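Local coordinates for protein carbohydrate deacetylase (Enterococcus faecalis, PDB 2I5I) that probably removes acetyl groups from acetylated carbohydrates, using magnesium as cofactor, in the breakdown of oligosaccharides, at residues I115-M118 with R123-H126; N10-G15 with G62-L67; V20-I25 with M49-I54; P154-S159 with V208-C213; S95-K100 with H131-K136. One frame throughout, in Å; residues are numbered along the deposited sequence.

Interaction 1 of 5, residues I115-M118 with R123-H126; sequences ISFM and RPDH
The ring of F117 carries the pyrrolidine of P124 over one face: P124 CB stands 3.9 Å from the ring centroid and 17° off its normal, a CH-pi contact offset toward the rim. The two side chains run antiparallel past one another, which brings F117 CD1 within 3.4 Å of P124 CD and F117 CE1 within 3.3 Å of P124 N. With CG anti to the backbone N (chi1 -176°), the phenyl reaches out from the last turn of its helix to the loop. A flat aromatic and a compact, rigid, apolar proline ring suit each other here because neither has a polar group to bury. The ring of F45 meets F117 obliquely as well. Farther along the loop, the H126 ring takes D125 at its edge, ND1 giving a hydrogen bond of 2.7 Å to D125 OD1, which it meets from above the carboxylate plane. Beside the phenyl, selenomethionine M118 lies across P124, its CG 3.7 Å from P124 CD, and runs alongside R123 in the same direction. Its selenium lies 4.0 Å from R123 NH1, while that guanidinium makes its salt bridge to E259 of the second subunit and also bonds the carbonyl of Y151. Thus the apolar stem of the arginine packs within the chain and its charged end reaches the neighbour. Backbone hydrogen bonds of D125 with I61 and of H126 with V63 lead the loop into the sheet: this is the return turn of a beta-alpha-beta crossover, in which helix 103-117 joins the parallel neighbours 60-65 and 127-129.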
# COMPACT_ATOMS: atom_id res chain seq x y z
N ILE A 115 13.33 11.06 -21.17
CA ILE A 115 11.89 11.31 -21.13
C ILE A 115 11.11 10.02 -20.86
O ILE A 115 10.12 10.03 -20.13
CB ILE A 115 11.42 11.94 -22.45
CG1 ILE A 115 11.89 13.41 -22.51
CG2 ILE A 115 9.95 11.83 -22.69
CD1 ILE A 115 12.81 13.57 -23.69
N SER A 116 11.59 8.93 -21.41
CA SER A 116 10.99 7.62 -21.23
C SER A 116 11.08 7.20 -19.76
O SER A 116 10.09 6.71 -19.25
CB SER A 116 11.62 6.57 -22.13
OG SER A 116 11.39 6.89 -23.49
N PHE A 117 12.23 7.39 -19.12
CA PHE A 117 12.33 7.14 -17.69
C PHE A 117 11.21 7.85 -16.95
O PHE A 117 10.59 7.27 -16.05
CB PHE A 117 13.68 7.61 -17.14
CG PHE A 117 13.98 7.34 -15.68
CD1 PHE A 117 13.49 8.06 -14.62
CD2 PHE A 117 14.80 6.27 -15.38
CE1 PHE A 117 13.73 7.75 -13.29
CE2 PHE A 117 15.09 5.94 -14.07
CZ PHE A 117 14.56 6.67 -13.02
N MSE A 118 11.02 9.13 -17.29
CA MSE A 118 10.11 9.94 -16.47
C MSE A 118 8.65 9.54 -16.69
O MSE A 118 7.77 10.02 -15.97
CB MSE A 118 10.36 11.45 -16.67
CG MSE A 118 11.67 11.83 -15.98
SE MSE A 118 12.20 13.57 -16.04
CE MSE A 118 11.79 13.97 -17.70
N ARG A 123 11.55 11.45 -11.50
CA ARG A 123 12.74 12.02 -12.12
C ARG A 123 13.93 11.13 -11.82
O ARG A 123 14.08 10.76 -10.65
CB ARG A 123 12.96 13.42 -11.54
CG ARG A 123 13.96 14.28 -12.30
CD ARG A 123 13.79 15.74 -11.86
NE ARG A 123 14.54 16.56 -12.82
CZ ARG A 123 14.01 17.15 -13.87
NH1 ARG A 123 12.73 17.10 -14.22
NH2 ARG A 123 14.83 17.85 -14.64
N PRO A 124 14.82 10.81 -12.74
CA PRO A 124 16.02 10.09 -12.30
C PRO A 124 16.82 10.97 -11.35
O PRO A 124 16.72 12.20 -11.44
CB PRO A 124 16.78 9.87 -13.60
CG PRO A 124 16.21 10.81 -14.60
CD PRO A 124 14.81 11.12 -14.17
N ASP A 125 17.60 10.43 -10.43
CA ASP A 125 18.41 11.32 -9.59
C ASP A 125 19.80 11.52 -10.20
O ASP A 125 20.62 12.33 -9.71
CB ASP A 125 18.45 10.77 -8.17
CG ASP A 125 19.32 9.55 -7.95
OD1 ASP A 125 19.70 8.94 -8.97
OD2 ASP A 125 19.60 9.21 -6.77
N HIS A 126 20.11 10.79 -11.26
CA HIS A 126 21.40 10.89 -11.94
C HIS A 126 21.41 10.09 -13.23
O HIS A 126 20.45 9.40 -13.57
CB HIS A 126 22.54 10.46 -11.02
CG HIS A 126 22.84 9.02 -10.87
ND1 HIS A 126 22.09 8.19 -10.06
CD2 HIS A 126 23.82 8.24 -11.39
CE1 HIS A 126 22.61 6.97 -10.10
NE2 HIS A 126 23.66 6.95 -10.91

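Interaction 2 of 5, residues N10-G15 with G62-L67; sequences NADDFG and GVHLTL
D13 and H64 meet in what is probably the metal pocket of this deacetylase, beside H130, the predicted magnesium ligand; the grouping is consistent with a metal site, here without a modelled metal. D13 OD1 lies 3.3 Å from H64 NE2, the carboxylate turned 68° from the imidazole plane. A water ties the two more clearly, donating to D13 OD1 at 2.6 Å and hydrogen-bonded to H64 NE2 at 2.7 Å, at the ring edge and in its plane. The backbone N of D13 sits over a face of the same ring. An aspartate and two histidines are consistent with the metal-binding triad of such deacetylases, and they gather where parallel strands 6-11 and 60-65 come to their ends. The chain turns a corner at D12, and D13 follows with a positive phi of 86°; its CB points away from H64, yet the carboxylate swings back to it. D12 stands roughly perpendicular to the histidine side chain, with CG 3.8 Å from H64 CE1, and its oxygens are held by R156 and N212, helped weakly by N10 ND2. The probable ligands are themselves held: H64 ND1 is hydrogen-bonded to D128 OD1, which limits rotation of the ring, and D13 OD2 makes a salt bridge to R232.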
# COMPACT_ATOMS: atom_id res chain seq x y z
N ASN A 10 26.31 1.52 -6.45
CA ASN A 10 25.24 1.62 -7.43
C ASN A 10 25.20 0.33 -8.24
O ASN A 10 26.18 -0.08 -8.85
CB ASN A 10 25.42 2.81 -8.39
CG ASN A 10 24.26 2.94 -9.36
OD1 ASN A 10 23.32 3.73 -9.16
ND2 ASN A 10 24.35 2.17 -10.42
N ALA A 11 24.01 -0.27 -8.24
CA ALA A 11 23.77 -1.46 -9.03
C ALA A 11 23.35 -1.08 -10.43
O ALA A 11 22.32 -0.43 -10.62
CB ALA A 11 22.69 -2.32 -8.38
N ASP A 12 24.12 -1.47 -11.44
CA ASP A 12 23.71 -1.21 -12.81
C ASP A 12 22.66 -2.22 -13.29
O ASP A 12 22.59 -3.35 -12.79
CB ASP A 12 24.95 -1.24 -13.72
CG ASP A 12 25.94 -0.13 -13.40
OD1 ASP A 12 25.73 0.63 -12.43
OD2 ASP A 12 26.95 -0.03 -14.13
N ASP A 13 21.82 -1.80 -14.22
CA ASP A 13 20.91 -2.63 -14.99
C ASP A 13 19.57 -2.89 -14.31
O ASP A 13 18.91 -3.89 -14.61
CB ASP A 13 21.57 -3.99 -15.31
CG ASP A 13 22.75 -3.89 -16.26
OD1 ASP A 13 22.83 -2.85 -16.94
OD2 ASP A 13 23.59 -4.81 -16.33
N PHE A 14 19.11 -1.99 -13.46
CA PHE A 14 17.72 -2.11 -12.96
C PHE A 14 16.74 -2.20 -14.10
O PHE A 14 16.86 -1.50 -15.11
CB PHE A 14 17.40 -0.93 -12.04
CG PHE A 14 16.26 -1.21 -11.05
CD1 PHE A 14 16.44 -2.18 -10.07
CD2 PHE A 14 15.08 -0.50 -11.15
CE1 PHE A 14 15.40 -2.43 -9.18
CE2 PHE A 14 14.04 -0.74 -10.25
CZ PHE A 14 14.23 -1.70 -9.27
N GLY A 15 15.73 -3.07 -14.03
CA GLY A 15 14.77 -3.23 -15.09
C GLY A 15 15.26 -4.04 -16.27
O GLY A 15 14.51 -4.22 -17.23
N GLY A 62 18.62 6.17 -10.75
CA GLY A 62 19.05 7.02 -11.85
C GLY A 62 18.77 6.35 -13.18
O GLY A 62 18.25 5.23 -13.27
N VAL A 63 19.12 7.05 -14.27
CA VAL A 63 18.81 6.55 -15.61
C VAL A 63 20.07 5.99 -16.27
O VAL A 63 21.12 6.65 -16.34
CB VAL A 63 18.14 7.61 -16.48
CG1 VAL A 63 18.98 8.89 -16.59
CG2 VAL A 63 17.82 7.09 -17.88
N HIS A 64 19.97 4.74 -16.73
CA HIS A 64 20.99 3.98 -17.40
C HIS A 64 20.87 4.15 -18.91
O HIS A 64 20.14 3.43 -19.60
CB HIS A 64 20.87 2.50 -17.03
CG HIS A 64 22.16 1.74 -16.97
ND1 HIS A 64 23.31 2.25 -16.45
CD2 HIS A 64 22.47 0.48 -17.35
CE1 HIS A 64 24.29 1.37 -16.51
NE2 HIS A 64 23.80 0.27 -17.06
N LEU A 65 21.57 5.15 -19.47
CA LEU A 65 21.49 5.35 -20.92
C LEU A 65 22.24 4.25 -21.66
O LEU A 65 23.17 3.68 -21.10
CB LEU A 65 22.09 6.70 -21.30
CG LEU A 65 21.45 7.95 -20.67
CD1 LEU A 65 22.37 9.13 -21.00
CD2 LEU A 65 20.04 8.20 -21.15
N THR A 66 21.85 3.94 -22.90
CA THR A 66 22.50 2.93 -23.70
C THR A 66 22.49 3.23 -25.20
O THR A 66 21.61 3.90 -25.76
CB THR A 66 21.85 1.53 -23.48
OG1 THR A 66 22.64 0.54 -24.13
CG2 THR A 66 20.46 1.52 -24.05
N LEU A 67 23.52 2.69 -25.84
CA LEU A 67 23.65 2.63 -27.28
C LEU A 67 23.94 1.20 -27.74
O LEU A 67 24.08 0.97 -28.94
CB LEU A 67 24.79 3.53 -27.77
CG LEU A 67 24.55 5.03 -27.63
CD1 LEU A 67 25.79 5.83 -28.04
CD2 LEU A 67 23.35 5.48 -28.45
O HOH W 1 25.21 -1.96 -17.61

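Interaction 3 of 5, residues V20-I25 with M49-I54; sequences VTQGII and MESARI
S51 OG receives the hydrogen bond that links segments 20-25 and 49-54, from Q22 NE2 at 2.9 Å with an N-H...O angle of 141°. The oxygen lies near the plane of the Q22 amide, 12° out of it, but the bond is bent. Q22 starts out pointing along the flank of its own helix, and the bend at chi2 (-62°) brings the amide round to the neighbour; a long, flexible, neutral side chain is what can span this gap. Serine answers with a short one: its OG, anti to the backbone N (chi1 -177°), points to helix 18-29. The same oxygen touches I25 CD1 at 3.4 Å, and that methyl also approaches A52 N at 4.4 Å, so the contact passes from a polar rim to an apolar interior. Small residues at 51 and 52 suit the place, since they let the I25 methyl approach this face of the helix, though loosely. On the outer side of helix 45-55, E50 and R53 form a salt bridge one turn apart, R53 NE and NH2 each taking one carboxylate oxygen side-on. The segment axes run in the same general direction, crossing at -26°, and come no closer than 10.6 Å, which explains the modest contact. Helices 18-29 and 45-55 belong to successive beta-alpha units of the parallel sheet; beneath them F14 from strand 13-14 touches both I25 and A52, while at the rim Q22 packs on Q22 of the third subunit.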
# COMPACT_ATOMS: atom_id res chain seq x y z
N VAL A 20 16.92 -9.74 -12.47
CA VAL A 20 17.94 -8.74 -12.18
C VAL A 20 17.31 -7.73 -11.22
O VAL A 20 17.88 -7.50 -10.16
CB VAL A 20 18.47 -8.06 -13.45
CG1 VAL A 20 19.34 -6.86 -13.04
CG2 VAL A 20 19.27 -9.01 -14.31
N THR A 21 16.15 -7.17 -11.56
CA THR A 21 15.45 -6.21 -10.71
C THR A 21 15.31 -6.73 -9.29
O THR A 21 15.57 -6.05 -8.29
CB THR A 21 14.09 -5.87 -11.31
OG1 THR A 21 14.33 -5.13 -12.55
CG2 THR A 21 13.21 -5.00 -10.43
N GLN A 22 14.90 -7.99 -9.14
CA GLN A 22 14.71 -8.45 -7.75
C GLN A 22 16.03 -8.74 -7.04
O GLN A 22 16.17 -8.60 -5.83
CB GLN A 22 13.80 -9.68 -7.71
CG GLN A 22 12.37 -9.42 -8.18
CD GLN A 22 11.66 -8.40 -7.31
OE1 GLN A 22 11.81 -8.41 -6.10
NE2 GLN A 22 10.84 -7.53 -7.88
N GLY A 23 17.05 -9.15 -7.79
CA GLY A 23 18.37 -9.30 -7.19
C GLY A 23 18.92 -7.97 -6.70
O GLY A 23 19.51 -7.91 -5.63
N ILE A 24 18.71 -6.91 -7.49
CA ILE A 24 19.13 -5.59 -6.99
C ILE A 24 18.37 -5.18 -5.75
O ILE A 24 18.94 -4.71 -4.77
CB ILE A 24 18.97 -4.54 -8.11
CG1 ILE A 24 20.01 -4.75 -9.22
CG2 ILE A 24 19.08 -3.13 -7.57
CD1 ILE A 24 19.65 -4.10 -10.53
N ILE A 25 17.04 -5.38 -5.75
CA ILE A 25 16.27 -5.02 -4.56
C ILE A 25 16.77 -5.75 -3.33
O ILE A 25 16.86 -5.15 -2.25
CB ILE A 25 14.76 -5.25 -4.82
CG1 ILE A 25 14.18 -4.23 -5.79
CG2 ILE A 25 13.97 -5.28 -3.52
CD1 ILE A 25 12.76 -4.43 -6.28
N MSE A 49 10.06 -0.27 -11.97
CA MSE A 49 9.89 0.95 -11.20
C MSE A 49 8.72 0.81 -10.24
O MSE A 49 8.75 1.30 -9.11
CB MSE A 49 9.74 2.13 -12.19
CG MSE A 49 11.00 2.35 -13.01
SE MSE A 49 12.43 2.92 -12.07
CE MSE A 49 11.78 4.44 -11.38
N GLU A 50 7.68 0.09 -10.66
CA GLU A 50 6.57 -0.22 -9.75
C GLU A 50 7.04 -1.08 -8.58
O GLU A 50 6.71 -0.82 -7.41
CB GLU A 50 5.46 -0.94 -10.52
CG GLU A 50 4.31 -1.49 -9.72
CD GLU A 50 3.61 -0.52 -8.80
OE1 GLU A 50 3.72 0.71 -8.98
OE2 GLU A 50 2.94 -1.00 -7.87
N SER A 51 7.82 -2.11 -8.84
CA SER A 51 8.32 -2.97 -7.75
C SER A 51 9.12 -2.18 -6.74
O SER A 51 9.08 -2.28 -5.51
CB SER A 51 9.15 -4.11 -8.34
OG SER A 51 9.60 -5.01 -7.36
N ALA A 52 9.94 -1.26 -7.30
CA ALA A 52 10.70 -0.42 -6.36
C ALA A 52 9.79 0.43 -5.49
O ALA A 52 10.03 0.59 -4.29
CB ALA A 52 11.68 0.44 -7.17
N ARG A 53 8.77 1.01 -6.09
CA ARG A 53 7.85 1.87 -5.37
C ARG A 53 7.20 1.13 -4.20
O ARG A 53 7.05 1.70 -3.14
CB ARG A 53 6.74 2.38 -6.28
CG ARG A 53 5.72 3.28 -5.61
CD ARG A 53 4.58 3.65 -6.56
NE ARG A 53 3.71 2.52 -6.84
CZ ARG A 53 2.62 2.17 -6.18
NH1 ARG A 53 2.16 2.87 -5.15
NH2 ARG A 53 1.94 1.10 -6.57
N ILE A 54 6.84 -0.12 -4.48
CA ILE A 54 6.08 -0.78 -3.40
C ILE A 54 6.97 -1.59 -2.50
O ILE A 54 6.60 -1.72 -1.32
CB ILE A 54 4.95 -1.65 -3.98
CG1 ILE A 54 5.40 -2.91 -4.70
CG2 ILE A 54 4.08 -0.80 -4.90
CD1 ILE A 54 4.24 -3.76 -5.20

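Interaction 4 of 5, residues P154-S159 with V208-C213; sequences PLRNAS and VFEINC
R156 and E210 form the tight part of this buried contact. The arginine comes side-on, with NH2 giving a 2.9 Å bond and NE a 3.2 Å bond to the same oxygen, E210 OE2, in a salt bridge. Both nitrogens reach that oxygen from one face of the carboxylate, well above its plane, because the guanidinium and carboxylate planes stand 56° apart; E210 OE2 nevertheless lies near the guanidinium plane. N212 CB packs just as closely, 3.2 Å from R156 NH2, though without a bond. The bend of R156 at chi3 (-87°) turns the guanidinium across E210, whose chain is extended straight toward it. Strand 208-213 lies beside strand 6-11 in the parallel sheet of this barrel-like deacetylase fold, and the loop 154-159 follows helix 138-151, so the ion pair joins the loop to strand 208-213. Burying an arginine calls for such opposite charge: its NH2 also makes a salt bridge with D12, and the two acids probably offset the cost of burying its charge. Other approaches are looser. The bond from R156 NE to E210 OE1 is weak at 3.5 Å, and that second oxygen is taken by the hydroxyl of Y258. The N212 amide, turned nearly at right angles to the guanidinium, keeps its ND2 3.8 Å from R156 NH1 and gives it to D12 instead.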
# COMPACT_ATOMS: atom_id res chain seq x y z
N PRO A 154 23.32 15.17 -11.96
CA PRO A 154 24.72 14.77 -11.85
C PRO A 154 24.93 13.53 -12.73
O PRO A 154 23.97 12.81 -13.03
CB PRO A 154 24.92 14.44 -10.38
CG PRO A 154 23.54 14.13 -9.90
CD PRO A 154 22.59 14.95 -10.70
N LEU A 155 26.18 13.32 -13.10
CA LEU A 155 26.56 12.30 -14.06
C LEU A 155 27.69 11.45 -13.54
O LEU A 155 28.65 11.98 -12.96
CB LEU A 155 27.01 13.01 -15.36
CG LEU A 155 27.62 12.13 -16.43
CD1 LEU A 155 26.56 11.18 -16.99
CD2 LEU A 155 28.21 12.95 -17.58
N ARG A 156 27.62 10.14 -13.75
CA ARG A 156 28.65 9.23 -13.31
C ARG A 156 30.03 9.67 -13.85
O ARG A 156 30.10 10.03 -15.03
CB ARG A 156 28.36 7.80 -13.81
CG ARG A 156 29.52 6.85 -13.56
CD ARG A 156 29.17 5.46 -14.05
NE ARG A 156 28.48 4.72 -12.98
CZ ARG A 156 28.03 3.47 -13.14
NH1 ARG A 156 28.19 2.85 -14.30
NH2 ARG A 156 27.42 2.82 -12.15
N ASN A 157 31.03 9.59 -13.00
CA ASN A 157 32.41 9.86 -13.44
C ASN A 157 32.79 8.85 -14.51
O ASN A 157 32.85 7.64 -14.27
CB ASN A 157 33.32 9.82 -12.23
CG ASN A 157 34.80 9.94 -12.47
OD1 ASN A 157 35.31 9.55 -13.52
ND2 ASN A 157 35.46 10.47 -11.46
N ALA A 158 33.09 9.35 -15.70
CA ALA A 158 33.41 8.49 -16.82
C ALA A 158 34.81 7.94 -16.90
O ALA A 158 35.08 7.10 -17.79
CB ALA A 158 33.13 9.31 -18.10
N SER A 159 35.77 8.34 -16.06
CA SER A 159 37.13 7.80 -16.29
C SER A 159 37.42 6.50 -15.56
O SER A 159 37.27 6.44 -14.35
CB SER A 159 38.17 8.86 -15.87
OG SER A 159 39.40 8.31 -15.41
N VAL A 208 33.40 12.20 -2.51
CA VAL A 208 32.38 11.28 -2.99
C VAL A 208 32.96 10.25 -3.96
O VAL A 208 33.61 10.57 -4.95
CB VAL A 208 31.23 12.01 -3.70
CG1 VAL A 208 30.14 11.01 -4.09
CG2 VAL A 208 30.66 13.11 -2.83
N PHE A 209 32.66 8.99 -3.66
CA PHE A 209 33.14 7.83 -4.37
C PHE A 209 31.98 6.95 -4.84
O PHE A 209 30.97 6.89 -4.13
CB PHE A 209 34.07 6.98 -3.52
CG PHE A 209 35.23 7.75 -2.91
CD1 PHE A 209 35.01 8.61 -1.85
CD2 PHE A 209 36.50 7.61 -3.42
CE1 PHE A 209 36.06 9.33 -1.30
CE2 PHE A 209 37.56 8.32 -2.88
CZ PHE A 209 37.33 9.17 -1.82
N GLU A 210 32.15 6.32 -6.00
CA GLU A 210 31.14 5.40 -6.51
C GLU A 210 31.80 4.05 -6.79
O GLU A 210 32.78 3.93 -7.53
CB GLU A 210 30.44 5.90 -7.77
CG GLU A 210 29.38 4.91 -8.25
CD GLU A 210 28.58 5.34 -9.45
OE1 GLU A 210 28.84 6.44 -9.99
OE2 GLU A 210 27.68 4.58 -9.89
N ILE A 211 31.23 3.01 -6.17
CA ILE A 211 31.55 1.66 -6.60
C ILE A 211 30.37 1.10 -7.38
O ILE A 211 29.25 1.07 -6.85
CB ILE A 211 31.83 0.74 -5.40
CG1 ILE A 211 33.14 1.01 -4.67
CG2 ILE A 211 31.74 -0.71 -5.86
CD1 ILE A 211 33.13 0.51 -3.23
N ASN A 212 30.54 0.68 -8.63
CA ASN A 212 29.36 0.13 -9.33
C ASN A 212 29.41 -1.39 -9.21
O ASN A 212 30.41 -2.02 -8.82
CB ASN A 212 29.26 0.59 -10.77
CG ASN A 212 30.21 -0.07 -11.74
OD1 ASN A 212 31.36 -0.31 -11.37
ND2 ASN A 212 29.76 -0.34 -12.95
N CYS A 213 28.25 -1.99 -9.51
CA CYS A 213 28.16 -3.44 -9.38
C CYS A 213 26.97 -3.97 -10.18
O CYS A 213 26.17 -3.17 -10.64
CB CYS A 213 28.03 -3.85 -7.91
SG CYS A 213 26.68 -3.06 -7.01

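Interaction 5 of 5, residues S95-K100 with H131-K136; sequences SIFEEK and HNVHGK
F97 makes the first touch along 95-100, its ring reaching across to V133, with F97 CZ 3.4 Å from V133 CG1 and CE1 of the same ring 3.7 Å from that methyl. The phenyl crosses the valine at a slant, approaching with its CZ end. To get there its CG takes the crowded position between the backbone N and the carbonyl carbon (chi1 88°), which swings the ring off the short helix toward the loop. A large aromatic spans the gap between that helix and the loop, and a branched valine offers it a compact methyl. F97 CZ also comes within 4.1 Å of K136 CG, which lies obliquely beside the ring; T68 and L140 pack on the phenyl as well. Next comes E98, extended, with its CB over the centre of the F97 ring. Its carboxyl carbon CD lies 3.5 Å from K136 CG, the glutamate and lysine chains lying crosswise. OE2 is bonded to N137 ND2, of the residue that follows K136. The carboxylate meets the lysine by its methylenes, K136 CE lying 3.6 Å from E98 OE1, and the ammonium K136 NZ is 4.7 Å from that oxygen. The chemistry is thus mainly apolar, a phenyl, a valine and lysine methylenes, with the opposite charges near enough probably to attract each other at long range but not to form a salt bridge.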
# COMPACT_ATOMS: atom_id res chain seq x y z
N SER A 95 31.29 -3.61 -29.39
CA SER A 95 32.54 -3.78 -30.11
C SER A 95 32.59 -2.90 -31.36
O SER A 95 33.67 -2.51 -31.80
CB SER A 95 32.78 -5.23 -30.55
OG SER A 95 32.13 -5.42 -31.82
N ILE A 96 31.43 -2.59 -31.94
CA ILE A 96 31.52 -1.83 -33.19
C ILE A 96 30.74 -0.53 -33.23
O ILE A 96 30.71 0.11 -34.28
CB ILE A 96 31.09 -2.73 -34.37
CG1 ILE A 96 29.76 -3.45 -34.14
CG2 ILE A 96 32.21 -3.71 -34.72
CD1 ILE A 96 28.86 -3.50 -35.35
N PHE A 97 30.10 -0.12 -32.13
CA PHE A 97 29.20 1.02 -32.18
C PHE A 97 29.91 2.37 -32.34
O PHE A 97 29.35 3.25 -33.01
CB PHE A 97 28.34 1.09 -30.90
CG PHE A 97 28.96 1.86 -29.75
CD1 PHE A 97 29.88 1.26 -28.91
CD2 PHE A 97 28.62 3.18 -29.53
CE1 PHE A 97 30.44 1.95 -27.87
CE2 PHE A 97 29.17 3.88 -28.48
CZ PHE A 97 30.08 3.26 -27.63
N GLU A 98 31.09 2.49 -31.74
CA GLU A 98 31.73 3.81 -31.63
C GLU A 98 31.90 4.46 -33.00
O GLU A 98 31.75 5.67 -33.13
CB GLU A 98 33.07 3.69 -30.91
CG GLU A 98 33.64 5.04 -30.55
CD GLU A 98 35.05 5.00 -30.00
OE1 GLU A 98 35.71 3.94 -30.05
OE2 GLU A 98 35.49 6.07 -29.53
N GLU A 99 32.22 3.64 -33.98
CA GLU A 99 32.49 4.02 -35.36
C GLU A 99 31.24 4.35 -36.14
O GLU A 99 31.25 5.05 -37.16
CB GLU A 99 33.24 2.87 -36.07
N LYS A 100 30.08 3.85 -35.70
CA LYS A 100 28.90 4.04 -36.54
C LYS A 100 28.10 5.26 -36.14
O LYS A 100 27.51 5.94 -36.98
CB LYS A 100 28.02 2.79 -36.43
CG LYS A 100 28.76 1.51 -36.79
CD LYS A 100 28.21 0.96 -38.09
CE LYS A 100 29.15 -0.07 -38.70
NZ LYS A 100 28.92 -0.12 -40.17
N HIS A 131 27.54 -0.23 -20.42
CA HIS A 131 28.83 -0.43 -21.07
C HIS A 131 29.71 0.81 -20.98
O HIS A 131 30.66 0.92 -21.76
CB HIS A 131 28.62 -0.81 -22.54
CG HIS A 131 28.03 -2.19 -22.69
ND1 HIS A 131 27.61 -2.68 -23.91
CD2 HIS A 131 27.77 -3.16 -21.78
CE1 HIS A 131 27.14 -3.90 -23.74
NE2 HIS A 131 27.22 -4.23 -22.46
N ASN A 132 29.37 1.72 -20.06
CA ASN A 132 30.09 2.98 -19.91
C ASN A 132 30.34 3.67 -21.25
O ASN A 132 31.45 4.18 -21.46
CB ASN A 132 31.44 2.79 -19.21
CG ASN A 132 31.92 4.06 -18.54
OD1 ASN A 132 31.12 4.88 -18.09
ND2 ASN A 132 33.23 4.23 -18.48
N VAL A 133 29.35 3.69 -22.14
CA VAL A 133 29.54 4.29 -23.45
C VAL A 133 29.72 5.81 -23.46
O VAL A 133 30.31 6.30 -24.45
CB VAL A 133 28.39 3.89 -24.41
CG1 VAL A 133 28.52 2.39 -24.73
CG2 VAL A 133 27.02 4.24 -23.88
N HIS A 134 29.31 6.64 -22.55
CA HIS A 134 29.51 8.03 -22.23
C HIS A 134 30.95 8.30 -21.83
O HIS A 134 31.34 9.47 -21.74
CB HIS A 134 28.58 8.53 -21.14
CG HIS A 134 28.87 8.47 -19.70
ND1 HIS A 134 28.74 7.33 -18.93
CD2 HIS A 134 29.26 9.43 -18.81
CE1 HIS A 134 29.05 7.58 -17.67
NE2 HIS A 134 29.37 8.86 -17.56
N GLY A 135 31.73 7.25 -21.60
CA GLY A 135 33.14 7.40 -21.32
C GLY A 135 34.00 6.74 -22.38
O GLY A 135 35.20 6.54 -22.22
N LYS A 136 33.40 6.37 -23.50
CA LYS A 136 34.16 5.69 -24.54
C LYS A 136 35.14 6.64 -25.25
O LYS A 136 36.21 6.22 -25.69
CB LYS A 136 33.22 5.10 -25.58
CG LYS A 136 33.88 4.39 -26.76
CD LYS A 136 34.96 3.44 -26.31
CE LYS A 136 34.94 2.13 -27.09
NZ LYS A 136 35.78 1.11 -26.35

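Interaction 2 lies at the middle, about 4 Å from the centre of the chain, with the D13 side chain about 4 Å from that of H130, the predicted magnesium ligand. Interaction 4 backs it directly: R156 NH2 reaches D12 OD1 at 2.8 Å, and the neighbouring strands 6-11 and 208-213 join the two. Interaction 5 connects on through R156 O and H134 NE2, 2.9 Å apart. On another flank, interaction 1 meets interaction 2 where H126 O lies 2.8 Å from V63 N. Interaction 3 packs against interaction 2 through F14, while its centre is about 28 Å from that of interaction 5, across the chain's centre.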